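CurD (Moorea producens 3L, PDB 5KP7) probably acts as an acyltransferase of the hydroxymethylglutaryl-CoA synthase family, within the thiolase-like superfamily, and binds 4'-phosphopantetheine. Local coordinates at residues Ala40-Leu44 against Met63-Val68; Asn60-Lys64 against Phe277-Lys282; Ser191-Val197 against Val318-Ala324; Lys282-Arg286 against Ile300-Phe304; Pro310-Tyr314 against Ala331-Gly337. The protein carries 3 engineered substitutions. All blocks are in the same frame, centred on the assembly; numbering follows the deposited sequence.

Contact 1 (Ala40-Leu44 against Met63-Val68); sequences AQLEL and MKEKAV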
# COMPACT_ATOMS: atom_id res chain seq x y z
N ALA A 40 5.52 17.10 1.93
CA ALA A 40 6.78 17.12 1.23
C ALA A 40 7.00 15.77 0.58
O ALA A 40 6.47 14.75 1.04
CB ALA A 40 7.91 17.42 2.20
N GLN A 41 7.79 15.77 -0.49
CA GLN A 41 8.11 14.54 -1.19
C GLN A 41 9.54 14.59 -1.73
O GLN A 41 10.09 15.66 -1.90
CB GLN A 41 7.11 14.31 -2.32
CG GLN A 41 7.00 15.40 -3.37
CD GLN A 41 8.03 15.33 -4.50
OE1 GLN A 41 8.76 14.33 -4.63
NE2 GLN A 41 8.10 16.36 -5.32
N LEU A 42 10.11 13.41 -1.95
CA LEU A 42 11.43 13.25 -2.58
C LEU A 42 11.26 12.55 -3.91
O LEU A 42 10.68 11.45 -3.99
CB LEU A 42 12.34 12.38 -1.73
CG LEU A 42 13.75 12.14 -2.29
CD1 LEU A 42 14.52 13.44 -2.29
CD2 LEU A 42 14.44 11.07 -1.46
N GLU A 43 11.84 13.15 -4.93
CA GLU A 43 11.86 12.57 -6.29
C GLU A 43 12.92 11.48 -6.31
O GLU A 43 14.05 11.73 -5.96
CB GLU A 43 12.12 13.68 -7.31
CG GLU A 43 10.90 14.60 -7.46
CD GLU A 43 11.19 15.95 -8.09
OE1 GLU A 43 12.15 16.08 -8.87
OE2 GLU A 43 10.41 16.90 -7.81
N LEU A 44 12.53 10.27 -6.67
CA LEU A 44 13.45 9.14 -6.54
C LEU A 44 14.65 9.21 -7.49
O LEU A 44 15.70 8.69 -7.15
CB LEU A 44 12.72 7.80 -6.64
CG LEU A 44 11.80 7.60 -5.43
CD1 LEU A 44 10.97 6.36 -5.68
CD2 LEU A 44 12.56 7.51 -4.10
N MET A 63 8.44 3.59 -10.02
CA MET A 63 8.47 4.46 -8.86
C MET A 63 8.88 5.86 -9.31
O MET A 63 9.74 6.00 -10.19
CB MET A 63 9.45 3.91 -7.82
CG MET A 63 9.10 2.47 -7.40
SD MET A 63 10.47 1.51 -6.68
CE MET A 63 10.70 2.50 -5.25
N LYS A 64 8.24 6.89 -8.75
CA LYS A 64 8.48 8.28 -9.16
C LYS A 64 8.89 9.14 -7.95
O LYS A 64 9.97 9.75 -7.93
CB LYS A 64 7.26 8.90 -9.87
CG LYS A 64 6.90 8.30 -11.25
CD LYS A 64 5.67 8.96 -11.91
CE LYS A 64 5.71 8.89 -13.44
NZ LYS A 64 4.84 9.90 -14.16
N GLU A 65 7.98 9.21 -6.97
CA GLU A 65 8.19 10.04 -5.78
C GLU A 65 7.72 9.31 -4.55
O GLU A 65 6.83 8.47 -4.64
CB GLU A 65 7.39 11.34 -5.88
CG GLU A 65 7.76 12.24 -7.05
CD GLU A 65 6.62 13.14 -7.47
OE1 GLU A 65 5.55 13.06 -6.84
OE2 GLU A 65 6.81 13.93 -8.43
N LYS A 66 8.32 9.64 -3.41
CA LYS A 66 7.74 9.20 -2.14
C LYS A 66 7.44 10.41 -1.24
O LYS A 66 8.21 11.37 -1.17
CB LYS A 66 8.64 8.19 -1.42
CG LYS A 66 10.00 8.70 -0.96
CD LYS A 66 10.59 7.71 0.02
CE LYS A 66 11.98 8.13 0.49
NZ LYS A 66 12.32 7.33 1.70
N ALA A 67 6.31 10.33 -0.56
CA ALA A 67 6.01 11.33 0.48
C ALA A 67 6.90 11.11 1.67
O ALA A 67 7.24 9.97 1.97
CB ALA A 67 4.55 11.23 0.89
N VAL A 68 7.22 12.19 2.41
CA VAL A 68 8.12 12.07 3.57
C VAL A 68 7.52 12.89 4.72
O VAL A 68 7.27 14.06 4.52
CB VAL A 68 9.52 12.59 3.25
CG1 VAL A 68 10.46 12.38 4.42
CG2 VAL A 68 10.07 11.86 2.02
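Lys66 O is gripped from across the strand pair by two groups of 40-44. Leu42 N donates to it at 2.9 Å, and Gln41 CA adds a CA-H...O contact at 3.2 Å. This is antiparallel beta pairing: strand 65-67 runs beside 40-43, the middle strand of a small three-stranded sheet. Leu42 and Lys66 form the hydrogen-bonded pair, with Lys66 N returning a bond to Leu42 O. Gln41-Ala67 and Glu43-Glu65 are the non-hydrogen-bonded pairs beside it. The pairing runs on past both ends through Val68 N to Ala40 O and Leu44 N to Lys64 O.

On the face of Gln41, Glu43 and Glu65 the side chains lie close. Gln41 bends at chi2 (84°), which lays its amide over the Glu65 carboxylate, the two planes 26° apart. OE1 of Gln41 rests 3.4 Å from Glu65 CG. Glu43 runs alongside Glu65 in the same direction, and its OE2 bonds to Ser385.

The other face carries Leu42 and Lys66. NZ of Lys66 is hydrogen-bonded to Glu189 O and Tyr391 OH. At the end of the pair nearest the pantetheine pocket, Leu44 CD1 packs 3.6 Å from Met63 CB.

Contact 2 (Asn60-Lys64 against Phe277-Lys282); sequences NLMMK and FGGMVK. With PNS (4'-phosphopantetheine), chain E.
Leu61 O and Gly279 N make the direct hydrogen bond of this contact, 2.9 Å long. Helix 56-60 ends here in a Schellman motif with Met62 at positive phi, and helix 278-293 begins here with Phe277 at its N-cap position. A water adds a second polar link. It donates to Met62 O at 2.8 Å and accepts from Gly278 N at 2.7 Å. Gln316 also donates to Met62 O.

The apolar contacts centre on Phe277. Its CE2 meets Leu61 CD2 at 3.8 Å, and Leu61 O lies at the ring edge. Met63 makes an oblique Met-aromatic contact, SD 5.1 Å from the ring centroid. The two ring faces are occupied by different groups: C30 of the phosphopantetheine over one, toward the rim, and Met280 CG over the centre of the other. Met280 then bends at chi3 (-81°), and its SD comes 3.7 Å from C43 of the ligand. Another protein chain also packs on Phe277 and Met280.

Met62 lays its sulfur on the first helical turn, 3.8 Å from Gly278 C. The first two amides of the helix, Gly278 N and Gly279 N, are thus met by a water and a carbonyl, while sulfur and aromatic carbon give the pantetheine arm an apolar wall.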
# COMPACT_ATOMS: atom_id res chain seq x y z
N ASN A 60 12.09 1.80 -14.09
CA ASN A 60 11.85 0.39 -14.39
C ASN A 60 10.80 -0.24 -13.47
O ASN A 60 9.99 -1.05 -13.88
CB ASN A 60 13.13 -0.39 -14.20
CG ASN A 60 13.12 -1.71 -14.88
OD1 ASN A 60 12.79 -2.71 -14.25
ND2 ASN A 60 13.51 -1.73 -16.16
N LEU A 61 10.87 0.15 -12.20
CA LEU A 61 10.00 -0.38 -11.14
C LEU A 61 8.73 0.46 -10.95
O LEU A 61 7.92 0.19 -10.04
CB LEU A 61 10.81 -0.46 -9.84
CG LEU A 61 11.95 -1.48 -9.83
CD1 LEU A 61 12.74 -1.34 -8.54
CD2 LEU A 61 11.46 -2.91 -9.93
N MET A 62 8.57 1.47 -11.81
CA MET A 62 7.41 2.35 -11.85
C MET A 62 7.30 3.26 -10.64
O MET A 62 6.22 3.69 -10.28
CB MET A 62 6.11 1.56 -12.12
CG MET A 62 6.23 0.59 -13.28
SD MET A 62 4.68 -0.25 -13.65
CE MET A 62 3.81 1.04 -14.58
N MET A 63 8.44 3.59 -10.02
CA MET A 63 8.47 4.46 -8.86
C MET A 63 8.88 5.86 -9.31
O MET A 63 9.74 6.00 -10.19
CB MET A 63 9.45 3.91 -7.82
CG MET A 63 9.10 2.47 -7.40
SD MET A 63 10.47 1.51 -6.68
CE MET A 63 10.70 2.50 -5.25
N LYS A 64 8.24 6.89 -8.75
CA LYS A 64 8.48 8.28 -9.16
C LYS A 64 8.89 9.14 -7.95
O LYS A 64 9.97 9.75 -7.93
CB LYS A 64 7.26 8.90 -9.87
CG LYS A 64 6.90 8.30 -11.25
CD LYS A 64 5.67 8.96 -11.91
CE LYS A 64 5.71 8.89 -13.44
NZ LYS A 64 4.84 9.90 -14.16
N PHE A 277 5.20 -1.11 -4.82
CA PHE A 277 5.74 -0.33 -5.93
C PHE A 277 5.02 -0.86 -7.19
O PHE A 277 4.59 -2.03 -7.23
CB PHE A 277 7.26 -0.42 -6.09
CG PHE A 277 7.81 -1.82 -6.17
CD1 PHE A 277 8.00 -2.56 -5.01
CD2 PHE A 277 8.19 -2.39 -7.39
CE1 PHE A 277 8.54 -3.84 -5.05
CE2 PHE A 277 8.70 -3.70 -7.43
CZ PHE A 277 8.88 -4.41 -6.26
N GLY A 278 4.85 -0.02 -8.21
CA GLY A 278 4.00 -0.40 -9.32
C GLY A 278 4.48 -1.60 -10.12
O GLY A 278 3.68 -2.39 -10.60
N GLY A 279 5.81 -1.77 -10.25
CA GLY A 279 6.35 -2.86 -11.05
C GLY A 279 5.90 -4.23 -10.59
O GLY A 279 5.65 -5.13 -11.41
N MET A 280 5.77 -4.42 -9.27
CA MET A 280 5.34 -5.71 -8.78
C MET A 280 3.86 -5.95 -8.93
O MET A 280 3.44 -7.10 -9.09
CB MET A 280 5.80 -6.01 -7.34
CG MET A 280 5.31 -5.07 -6.32
SD MET A 280 5.47 -5.85 -4.69
CE MET A 280 4.02 -6.89 -4.67
N VAL A 281 3.05 -4.88 -8.96
CA VAL A 281 1.64 -5.01 -9.29
C VAL A 281 1.48 -5.41 -10.77
O VAL A 281 0.68 -6.28 -11.10
CB VAL A 281 0.88 -3.71 -8.93
CG1 VAL A 281 -0.56 -3.73 -9.43
CG2 VAL A 281 0.92 -3.50 -7.41
N LYS A 282 2.30 -4.82 -11.63
CA LYS A 282 2.33 -5.24 -13.05
C LYS A 282 2.66 -6.73 -13.16
O LYS A 282 1.98 -7.47 -13.88
CB LYS A 282 3.30 -4.37 -13.86
CG LYS A 282 3.30 -4.69 -15.36
CD LYS A 282 4.03 -3.57 -16.12
CE LYS A 282 4.28 -3.93 -17.54
NZ LYS A 282 4.95 -2.81 -18.26
O23 PNS E . 14.32 -4.38 -7.57
P24 PNS E . 14.55 -4.97 -6.20
O26 PNS E . 15.96 -5.34 -5.77
O27 PNS E . 14.04 -3.94 -5.05
C28 PNS E . 12.77 -3.30 -5.13
C29 PNS E . 12.84 -1.86 -4.61
C30 PNS E . 11.48 -1.19 -4.44
C31 PNS E . 14.22 -1.16 -4.63
C32 PNS E . 13.07 -2.15 -3.04
O33 PNS E . 13.17 -0.93 -2.26
C34 PNS E . 12.08 -2.99 -2.26
O35 PNS E . 12.16 -4.22 -2.29
N36 PNS E . 11.11 -2.34 -1.63
C37 PNS E . 9.85 -2.97 -1.29
C38 PNS E . 9.86 -3.75 -0.00
C39 PNS E . 8.45 -4.28 0.10
O40 PNS E . 7.59 -3.63 0.68
N41 PNS E . 8.20 -5.44 -0.52
C42 PNS E . 6.88 -6.02 -0.49
C43 PNS E . 6.72 -7.16 -1.47
S44 PNS E . 5.05 -7.78 -1.19
O HOH W 1 4.97 2.68 -7.93

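Contact 3 (Ser191-Val197 against Val318-Ala324); sequences SSGAGAV and VGNIMGA. With PNS (4'-phosphopantetheine), chain E.
Asn320 carries its side chain from the backbone of Ser191 toward the bound phosphopantetheine. CB lies 3.1 Å from Ser191 O. From there CG stands opposite the backbone N (chi1 -178°), which turns the amide toward the pocket. OD1 accepts from Met322 N at 2.9 Å, an Asx turn that fixes the amide's rotation. ND2 donates to a water at 3.1 Å. That water also bonds to Ser191 OG, donates to Ser192 OG and reaches O40 of the ligand by a weak bond.

Ser191 OG takes the more direct role. It accepts from ligand N36 at 2.9 Å. Ser191 OG and Ser192 OG are both hydrogen-bonded to Ala188 O.

The backbones are tied by a single bridge. Asn320 N donates to Ser191 O, and Gly193 N donates to Asn320 O, both at 2.8 Å. Beyond it the fit is apolar and close. Ile321 lays CG2 3.4 Å from Ala194 C, and its CD1 lies over Gly195. Ala194 O, buried without a polar partner, meets Val318 CG1 at 3.3 Å. Val197 touches Ala324 farther along strand 195-202. The loop leading into that strand and the loop after helix 309-318 together form one side of the phosphopantetheine pocket, consistent with the pantetheine tunnel of thiolase-like enzymes.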
# COMPACT_ATOMS: atom_id res chain seq x y z
N SER A 191 11.08 2.77 -1.33
CA SER A 191 9.68 2.49 -1.50
C SER A 191 8.80 2.97 -0.37
O SER A 191 7.60 2.99 -0.53
CB SER A 191 9.46 0.98 -1.73
OG SER A 191 10.00 0.20 -0.70
N SER A 192 9.36 3.30 0.78
CA SER A 192 8.54 3.47 1.99
C SER A 192 8.12 4.94 2.14
O SER A 192 8.96 5.80 2.43
CB SER A 192 9.32 2.96 3.19
OG SER A 192 9.31 1.54 3.21
N GLY A 193 6.83 5.22 1.92
CA GLY A 193 6.30 6.57 1.95
C GLY A 193 5.59 6.89 3.26
O GLY A 193 5.80 6.25 4.30
N ALA A 194 4.72 7.88 3.18
CA ALA A 194 3.90 8.33 4.28
C ALA A 194 2.56 8.81 3.72
O ALA A 194 2.54 9.47 2.68
CB ALA A 194 4.59 9.45 5.00
N GLY A 195 1.46 8.46 4.36
CA GLY A 195 0.18 8.89 3.84
C GLY A 195 -0.94 8.37 4.69
O GLY A 195 -0.76 7.45 5.49
N ALA A 196 -2.11 8.97 4.50
CA ALA A 196 -3.32 8.48 5.16
C ALA A 196 -4.52 8.64 4.26
O ALA A 196 -4.61 9.57 3.44
CB ALA A 196 -3.54 9.24 6.46
N VAL A 197 -5.43 7.70 4.38
CA VAL A 197 -6.69 7.73 3.66
C VAL A 197 -7.82 7.49 4.65
O VAL A 197 -7.81 6.49 5.39
CB VAL A 197 -6.77 6.73 2.46
CG1 VAL A 197 -8.11 6.88 1.74
CG2 VAL A 197 -5.62 6.94 1.49
N VAL A 318 3.31 8.94 -3.97
CA VAL A 318 3.42 8.85 -2.51
C VAL A 318 4.32 7.72 -2.03
O VAL A 318 4.90 7.80 -0.93
CB VAL A 318 2.00 8.72 -1.92
CG1 VAL A 318 2.03 8.63 -0.45
CG2 VAL A 318 1.18 9.95 -2.27
N GLY A 319 4.45 6.65 -2.81
CA GLY A 319 5.22 5.47 -2.40
C GLY A 319 4.33 4.48 -1.66
O GLY A 319 3.09 4.60 -1.68
N ASN A 320 4.92 3.49 -1.01
CA ASN A 320 4.13 2.53 -0.26
C ASN A 320 3.70 3.23 1.05
O ASN A 320 4.58 3.61 1.85
CB ASN A 320 5.01 1.33 0.07
CG ASN A 320 4.30 0.23 0.83
OD1 ASN A 320 3.11 0.30 1.09
ND2 ASN A 320 5.03 -0.83 1.10
N ILE A 321 2.39 3.38 1.25
CA ILE A 321 1.85 3.97 2.47
C ILE A 321 1.13 2.89 3.30
O ILE A 321 0.22 3.17 4.07
CB ILE A 321 1.03 5.23 2.22
CG1 ILE A 321 -0.16 5.02 1.29
CG2 ILE A 321 1.94 6.28 1.61
CD1 ILE A 321 -1.18 6.17 1.24
N MET A 322 1.65 1.67 3.18
CA MET A 322 1.28 0.53 4.01
C MET A 322 -0.19 0.25 3.98
O MET A 322 -0.74 0.08 2.91
CB MET A 322 1.81 0.67 5.45
CG MET A 322 3.24 1.03 5.59
SD MET A 322 4.24 -0.13 4.77
CE MET A 322 5.41 1.07 4.14
N GLY A 323 -0.88 0.28 5.12
CA GLY A 323 -2.29 -0.09 5.13
C GLY A 323 -3.25 0.82 4.39
O GLY A 323 -4.38 0.42 4.16
N ALA A 324 -2.81 2.04 4.04
CA ALA A 324 -3.60 2.98 3.27
C ALA A 324 -3.44 2.83 1.73
O ALA A 324 -4.19 3.44 0.97
CB ALA A 324 -3.22 4.40 3.66
O23 PNS E . 14.32 -4.38 -7.57
P24 PNS E . 14.55 -4.97 -6.20
O26 PNS E . 15.96 -5.34 -5.77
O27 PNS E . 14.04 -3.94 -5.05
C28 PNS E . 12.77 -3.30 -5.13
C29 PNS E . 12.84 -1.86 -4.61
C30 PNS E . 11.48 -1.19 -4.44
C31 PNS E . 14.22 -1.16 -4.63
C32 PNS E . 13.07 -2.15 -3.04
O33 PNS E . 13.17 -0.93 -2.26
C34 PNS E . 12.08 -2.99 -2.26
O35 PNS E . 12.16 -4.22 -2.29
N36 PNS E . 11.11 -2.34 -1.63
C37 PNS E . 9.85 -2.97 -1.29
C38 PNS E . 9.86 -3.75 -0.00
C39 PNS E . 8.45 -4.28 0.10
O40 PNS E . 7.59 -3.63 0.68
N41 PNS E . 8.20 -5.44 -0.52
C42 PNS E . 6.88 -6.02 -0.49
C43 PNS E . 6.72 -7.16 -1.47
S44 PNS E . 5.05 -7.78 -1.19
O HOH W 2 8.13 -0.39 1.26

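Contact 4 (Lys282-Arg286 against Ile300-Phe304); sequences KGAHR and IEADF
Helices 278-293 and 297-307 are consecutive helices packed at a steep angle, and Lys282, His285 and Arg286 of the first meet Ile300, Glu301, Asp303 and Phe304 of the second. The short segments lie 10.3 Å apart at their axes, with directions 124° apart, so long side chains span the gap.

His285 reaches across edge-on. NE2 donates to Asp303 OD2 at 2.7 Å, and the acceptor lies in the ring plane. Imidazole and carboxylate are nearly coplanar, 14° apart, and OD2 uses its anti lone pair. CE1 of the same ring edge lies 3.5 Å from Ile300 O. The other oxygen, Asp303 OD1, makes salt bridges to Arg306 and Arg307. These would probably keep the carboxylate charged and fix its rotation for His285.

Lys282 lies over the ring of Phe304. Its CG sits above the ring centre at 3.8 Å, a CH-pi contact, with CB and CD over the rim atoms. The chain stays extended from chi1 (-176°) onward, which carries NZ past the ring to a long, weak salt bridge with Glu301 OE1, 3.4 Å away.

Nearer the connection between the helices, Ile300 CG2 packs 3.8 Å from Arg286 CA. Arg286 NH1 pairs with an acidic side chain of another protein chain. Away from the ligand site, this is a helix-loop-helix pair pinned by a buried His-carboxylate hydrogen bond.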
# COMPACT_ATOMS: atom_id res chain seq x y z
N LYS A 282 2.30 -4.82 -11.63
CA LYS A 282 2.33 -5.24 -13.05
C LYS A 282 2.66 -6.73 -13.16
O LYS A 282 1.98 -7.47 -13.88
CB LYS A 282 3.30 -4.37 -13.86
CG LYS A 282 3.30 -4.69 -15.36
CD LYS A 282 4.03 -3.57 -16.12
CE LYS A 282 4.28 -3.93 -17.54
NZ LYS A 282 4.95 -2.81 -18.26
N GLY A 283 3.64 -7.20 -12.39
CA GLY A 283 3.96 -8.63 -12.34
C GLY A 283 2.86 -9.53 -11.80
O GLY A 283 2.61 -10.61 -12.35
N ALA A 284 2.19 -9.10 -10.74
CA ALA A 284 1.05 -9.84 -10.19
C ALA A 284 -0.12 -9.96 -11.16
O ALA A 284 -0.68 -11.05 -11.36
CB ALA A 284 0.60 -9.23 -8.86
N HIS A 285 -0.47 -8.85 -11.79
CA HIS A 285 -1.55 -8.83 -12.77
C HIS A 285 -1.20 -9.78 -13.93
O HIS A 285 -2.06 -10.52 -14.39
CB HIS A 285 -1.79 -7.40 -13.26
CG HIS A 285 -2.67 -7.31 -14.47
ND1 HIS A 285 -2.15 -7.18 -15.74
CD2 HIS A 285 -4.01 -7.33 -14.61
CE1 HIS A 285 -3.13 -7.13 -16.61
NE2 HIS A 285 -4.27 -7.21 -15.95
N ARG A 286 0.05 -9.74 -14.38
CA ARG A 286 0.50 -10.60 -15.48
C ARG A 286 0.36 -12.07 -15.07
O ARG A 286 -0.17 -12.89 -15.83
CB ARG A 286 1.94 -10.27 -15.84
CG ARG A 286 2.58 -11.19 -16.90
CD ARG A 286 4.10 -11.18 -16.72
NE ARG A 286 4.60 -9.86 -16.91
CZ ARG A 286 5.48 -9.19 -16.17
NH1 ARG A 286 6.16 -9.69 -15.14
NH2 ARG A 286 5.73 -7.95 -16.56
N ILE A 300 -2.02 -8.97 -22.38
CA ILE A 300 -1.86 -8.71 -20.93
C ILE A 300 -1.43 -7.27 -20.72
O ILE A 300 -1.97 -6.59 -19.82
CB ILE A 300 -0.86 -9.69 -20.27
CG1 ILE A 300 -1.52 -11.09 -20.24
CG2 ILE A 300 -0.44 -9.21 -18.89
CD1 ILE A 300 -0.63 -12.19 -19.67
N GLU A 301 -0.48 -6.80 -21.53
CA GLU A 301 0.01 -5.42 -21.36
C GLU A 301 -1.08 -4.40 -21.66
O GLU A 301 -1.19 -3.38 -20.96
CB GLU A 301 1.30 -5.18 -22.18
CG GLU A 301 1.78 -3.72 -22.22
CD GLU A 301 2.04 -3.07 -20.87
OE1 GLU A 301 2.13 -3.77 -19.83
OE2 GLU A 301 2.12 -1.80 -20.84
N ALA A 302 -1.89 -4.64 -22.71
CA ALA A 302 -3.02 -3.75 -22.99
C ALA A 302 -4.02 -3.74 -21.83
O ALA A 302 -4.53 -2.69 -21.45
CB ALA A 302 -3.72 -4.15 -24.29
N ASP A 303 -4.28 -4.93 -21.27
CA ASP A 303 -5.19 -5.06 -20.15
C ASP A 303 -4.64 -4.34 -18.92
O ASP A 303 -5.41 -3.67 -18.20
CB ASP A 303 -5.46 -6.54 -19.85
CG ASP A 303 -6.58 -6.72 -18.84
OD1 ASP A 303 -7.77 -6.45 -19.18
OD2 ASP A 303 -6.28 -7.09 -17.70
N PHE A 304 -3.32 -4.46 -18.69
CA PHE A 304 -2.67 -3.73 -17.60
C PHE A 304 -2.90 -2.21 -17.73
O PHE A 304 -3.29 -1.54 -16.76
CB PHE A 304 -1.18 -4.04 -17.55
CG PHE A 304 -0.43 -3.20 -16.58
CD1 PHE A 304 -0.50 -3.47 -15.23
CD2 PHE A 304 0.31 -2.11 -17.01
CE1 PHE A 304 0.18 -2.68 -14.31
CE2 PHE A 304 0.99 -1.31 -16.09
CZ PHE A 304 0.92 -1.59 -14.75

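Contact 5 (Pro310-Tyr314 against Ala331-Gly337); sequences PGLVY and ASTIDNG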
# COMPACT_ATOMS: atom_id res chain seq x y z
N PRO A 310 -4.51 3.04 -14.07
CA PRO A 310 -5.16 4.22 -13.45
C PRO A 310 -4.99 4.25 -11.92
O PRO A 310 -4.72 5.32 -11.35
CB PRO A 310 -6.64 4.06 -13.86
CG PRO A 310 -6.53 3.38 -15.19
CD PRO A 310 -5.42 2.38 -15.03
N GLY A 311 -5.05 3.09 -11.30
CA GLY A 311 -4.85 2.96 -9.84
C GLY A 311 -3.43 3.25 -9.39
O GLY A 311 -3.21 3.61 -8.21
N LEU A 312 -2.45 3.09 -10.28
CA LEU A 312 -1.06 3.35 -9.92
C LEU A 312 -0.66 4.82 -9.90
O LEU A 312 0.35 5.17 -9.33
CB LEU A 312 -0.11 2.57 -10.83
CG LEU A 312 -0.30 1.05 -10.73
CD1 LEU A 312 0.60 0.36 -11.72
CD2 LEU A 312 -0.03 0.53 -9.32
N VAL A 313 -1.43 5.68 -10.54
CA VAL A 313 -1.04 7.07 -10.73
C VAL A 313 -0.71 7.75 -9.40
O VAL A 313 0.37 8.33 -9.28
CB VAL A 313 -2.12 7.85 -11.51
CG1 VAL A 313 -1.82 9.35 -11.53
CG2 VAL A 313 -2.24 7.31 -12.93
N TYR A 314 -1.63 7.74 -8.45
CA TYR A 314 -1.35 8.41 -7.17
C TYR A 314 -0.36 7.63 -6.32
O TYR A 314 0.44 8.23 -5.60
CB TYR A 314 -2.61 8.67 -6.35
CG TYR A 314 -3.60 9.61 -6.99
CD1 TYR A 314 -3.20 10.56 -7.93
CD2 TYR A 314 -4.93 9.54 -6.65
CE1 TYR A 314 -4.13 11.42 -8.50
CE2 TYR A 314 -5.87 10.39 -7.21
CZ TYR A 314 -5.46 11.34 -8.12
OH TYR A 314 -6.37 12.20 -8.73
N ALA A 331 -8.86 5.41 -4.87
CA ALA A 331 -9.09 6.81 -5.18
C ALA A 331 -8.46 7.18 -6.54
O ALA A 331 -9.04 7.92 -7.34
CB ALA A 331 -8.50 7.68 -4.10
N SER A 332 -7.26 6.63 -6.79
CA SER A 332 -6.57 6.86 -8.07
C SER A 332 -7.31 6.26 -9.26
O SER A 332 -7.41 6.89 -10.32
CB SER A 332 -5.15 6.32 -7.98
OG SER A 332 -4.37 6.77 -9.08
N THR A 333 -7.82 5.05 -9.10
CA THR A 333 -8.64 4.42 -10.12
C THR A 333 -9.87 5.29 -10.48
O THR A 333 -10.18 5.51 -11.64
CB THR A 333 -9.09 3.04 -9.65
OG1 THR A 333 -7.96 2.15 -9.59
CG2 THR A 333 -10.12 2.45 -10.58
N ILE A 334 -10.55 5.79 -9.45
CA ILE A 334 -11.76 6.59 -9.65
C ILE A 334 -11.44 7.88 -10.40
O ILE A 334 -12.11 8.22 -11.39
CB ILE A 334 -12.46 6.90 -8.31
CG1 ILE A 334 -12.97 5.59 -7.71
CG2 ILE A 334 -13.64 7.88 -8.52
CD1 ILE A 334 -13.42 5.68 -6.29
N ASP A 335 -10.41 8.60 -9.96
CA ASP A 335 -10.04 9.86 -10.61
C ASP A 335 -9.49 9.70 -12.03
O ASP A 335 -9.76 10.54 -12.91
CB ASP A 335 -9.02 10.62 -9.78
CG ASP A 335 -9.64 11.36 -8.63
OD1 ASP A 335 -10.88 11.34 -8.45
OD2 ASP A 335 -8.84 11.94 -7.88
N ASN A 336 -8.73 8.63 -12.26
CA ASN A 336 -7.99 8.48 -13.51
C ASN A 336 -8.60 7.54 -14.54
O ASN A 336 -8.21 7.58 -15.71
CB ASN A 336 -6.54 8.08 -13.17
CG ASN A 336 -5.83 9.18 -12.43
OD1 ASN A 336 -5.55 10.24 -12.99
ND2 ASN A 336 -5.57 8.97 -11.16
N GLY A 337 -9.58 6.75 -14.13
CA GLY A 337 -10.32 5.87 -15.03
C GLY A 337 -11.58 6.52 -15.58
O GLY A 337 -11.83 7.70 -15.34
O HOH W 3 -6.91 1.00 -12.01
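Ser332 OG sits between two backbone atoms of helix 309-318. It donates to Pro310 O at 2.7 Å, in the carbonyl plane, and accepts from Tyr314 N at 3.0 Å. The motif is knobs-into-holes packing of two helices, whose short segments approach to 6.6 Å at their axes. Ser332 is one knob, set among Pro310, Gly311, Val313 and Tyr314. Pro310 O and Tyr314 N would be partners in a regular alpha helix. Here the hydroxyl bridges them, consistent with the weak internal bonding of 310-314. Ser332 points OG there with chi1 -168°, opposite its own backbone N.

Tyr314 is a second knob, from the other helix, among Ala331, Ser332, Asp335 and Asn336. CD2 of its ring lies 3.5 Å from Ser332 CB. Its OH donates to Asp335 OD2 at 2.6 Å, on the anti lone pair. The carboxylate stands almost upright to the ring, their planes 84° apart.

Asn336 ND2 stands over one face of the tyrosine ring, toward the rim. Its bond to Ser332 O, one turn back, holds it there, and a weaker one goes to Ser332 OG. Val313 CB closes on the same nitrogen at 3.6 Å.

Farther out, helix 376-381 packs on Tyr314 through Ile376, Ser377 and Leu380. Where the helices come closest, Gly311 CA lies 3.2 Å from Thr333 OG1. That hydroxyl bonds to Ser272 and Ser329 O, and a water joins it to Gly311 N, 2.9 Å from each.

Contact 3 lies deepest, near the centre of the chain. Contacts 1 and 2 are buried too, while contacts 4 and 5 are only partly so. Contacts 1, 2 and 3 all hold residues of the phosphopantetheine pocket. Contact 1 is mainly strand pairing and reaches the pocket through Met63. Contact 2 lines it with sulfur and aromatic groups, and contact 3 lends it a serine hydroxyl and a water-linked asparagine. Contact 1 joins contact 3 through Ala67 and Val318. Contacts 2 and 4 share Lys282 on helix 278-293, and Met62 touches Phe304 between them. Phe304 also meets Leu312, linking contact 4 to contact 5. Farther from the ligand, these helix pairs rely on side-chain polar bonds: a His-carboxylate bond and a weak ion pair in contact 4, hydroxyls in contact 5.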